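Local coordinates for protein BB_2cx5_001 (PDB 3RI0) that is a designed epitope scaffold, built on a Thermus thermophilus protein of the aminoacyl-tRNA editing domain family to present a grafted linear epitope, probably from HIV, at residues Leu2-Ser5 against Ala6-Val9. The protein carries 6 engineered substitutions. Numbering follows the deposited sequence.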
loop_
_atom_site.group_PDB
_atom_site.type_symbol
_atom_site.label_atom_id
_atom_site.label_comp_id
_atom_site.label_asym_id
_atom_site.label_seq_id
_atom_site.Cartn_x
_atom_site.Cartn_y
_atom_site.Cartn_z
ATOM N N LEU A 2 5.699 -18.892 -7.594
ATOM C CA LEU A 2 5.490 -17.468 -7.161
ATOM C C LEU A 2 6.017 -16.459 -8.200
ATOM O O LEU A 2 7.151 -16.562 -8.663
ATOM C CB LEU A 2 6.161 -17.235 -5.802
ATOM C CG LEU A 2 5.271 -16.842 -4.611
ATOM C CD1 LEU A 2 4.087 -17.803 -4.472
ATOM C CD2 LEU A 2 6.104 -16.856 -3.342
ATOM N N SER A 3 5.183 -15.482 -8.545
ATOM C CA SER A 3 5.519 -14.465 -9.544
ATOM C C SER A 3 6.750 -13.610 -9.235
ATOM O O SER A 3 7.175 -13.502 -8.087
ATOM C CB SER A 3 4.313 -13.541 -9.777
ATOM O OG SER A 3 4.166 -12.592 -8.727
ATOM N N PRO A 4 7.331 -12.982 -10.272
ATOM C CA PRO A 4 8.513 -12.137 -10.078
ATOM C C PRO A 4 8.193 -11.028 -9.090
ATOM O O PRO A 4 9.006 -10.693 -8.233
ATOM C CB PRO A 4 8.784 -11.588 -11.475
ATOM C CG PRO A 4 8.259 -12.666 -12.372
ATOM C CD PRO A 4 6.965 -13.049 -11.699
ATOM N N SER A 5 6.995 -10.467 -9.212
ATOM C CA SER A 5 6.569 -9.392 -8.324
ATOM C C SER A 5 6.560 -9.864 -6.876
ATOM O O SER A 5 7.155 -9.233 -6.007
ATOM C CB SER A 5 5.174 -8.894 -8.715
ATOM O OG SER A 5 5.147 -8.448 -10.071
ATOM N N ALA A 6 5.889 -10.980 -6.616
ATOM C CA ALA A 6 5.824 -11.514 -5.258
ATOM C C ALA A 6 7.232 -11.692 -4.723
ATOM O O ALA A 6 7.545 -11.255 -3.616
ATOM C CB ALA A 6 5.085 -12.841 -5.244
ATOM N N ARG A 7 8.079 -12.333 -5.518
ATOM C CA ARG A 7 9.464 -12.571 -5.138
ATOM C C ARG A 7 10.190 -11.276 -4.808
ATOM O O ARG A 7 10.977 -11.221 -3.864
ATOM C CB ARG A 7 10.234 -13.266 -6.263
ATOM C CG ARG A 7 9.898 -14.730 -6.490
ATOM C CD ARG A 7 11.069 -15.421 -7.182
ATOM N NE ARG A 7 10.655 -16.328 -8.248
ATOM C CZ ARG A 7 10.470 -15.967 -9.514
ATOM N NH1 ARG A 7 10.659 -14.703 -9.884
ATOM N NH2 ARG A 7 10.106 -16.874 -10.414
ATOM N N ARG A 8 9.929 -10.238 -5.594
ATOM C CA ARG A 8 10.568 -8.952 -5.380
ATOM C C ARG A 8 10.154 -8.342 -4.052
ATOM O O ARG A 8 10.986 -7.826 -3.310
ATOM C CB ARG A 8 10.236 -7.983 -6.522
ATOM C CG ARG A 8 10.891 -6.627 -6.332
ATOM C CD ARG A 8 11.182 -5.963 -7.656
ATOM N NE ARG A 8 12.423 -5.197 -7.600
ATOM C CZ ARG A 8 12.496 -3.908 -7.291
ATOM N NH1 ARG A 8 11.396 -3.218 -7.011
ATOM N NH2 ARG A 8 13.681 -3.307 -7.260
ATOM N N VAL A 9 8.863 -8.401 -3.748
ATOM C CA VAL A 9 8.375 -7.852 -2.488
ATOM C C VAL A 9 8.919 -8.679 -1.318
ATOM O O VAL A 9 9.226 -8.131 -0.258
ATOM C CB VAL A 9 6.823 -7.836 -2.426
ATOM C CG1 VAL A 9 6.367 -7.403 -1.038
ATOM C CG2 VAL A 9 6.260 -6.868 -3.484
#
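The guanidinium of Arg7 turns one face to the backbone just ahead of the helix: Leu2 O stands 3.2 Å above its plane, displaced from the centre of the group, and the carbonyl carbon of Ser3 lies over the same face, farther off. Leu2 O comes within 3.4 Å of Arg7 NH2, but from above the plane the angle is too poor for a hydrogen bond. Pro4 approaches obliquely, its CA 3.4 Å from Arg7 NH1. Arg7 reaches there with CG beside its own backbone N (chi1 -73°), the chain running toward the start of the helix and a bend at chi3 turning the guanidinium. Ser3 OG, held between its own N and carbonyl carbon (chi1 77°), accepts a nearly straight hydrogen bond of 3.2 Å from Ala6 N. Arg7 N, Arg8 N and Val9 N then donate hydrogen bonds to Ser3 O, Pro4 O and Ser5 O, the first at 3.0 Å. Leu2 CG rests 4.1 Å from Ala6 CB, an apolar touch next to strand 23-25, where Ala6 packs on Val23 and Glu25 accepts from Ser3 N. Serine N-cap, proline in the first turn and successive i+4 to i backbone hydrogen bonds together make this a classic capped start, that of helix 4-15.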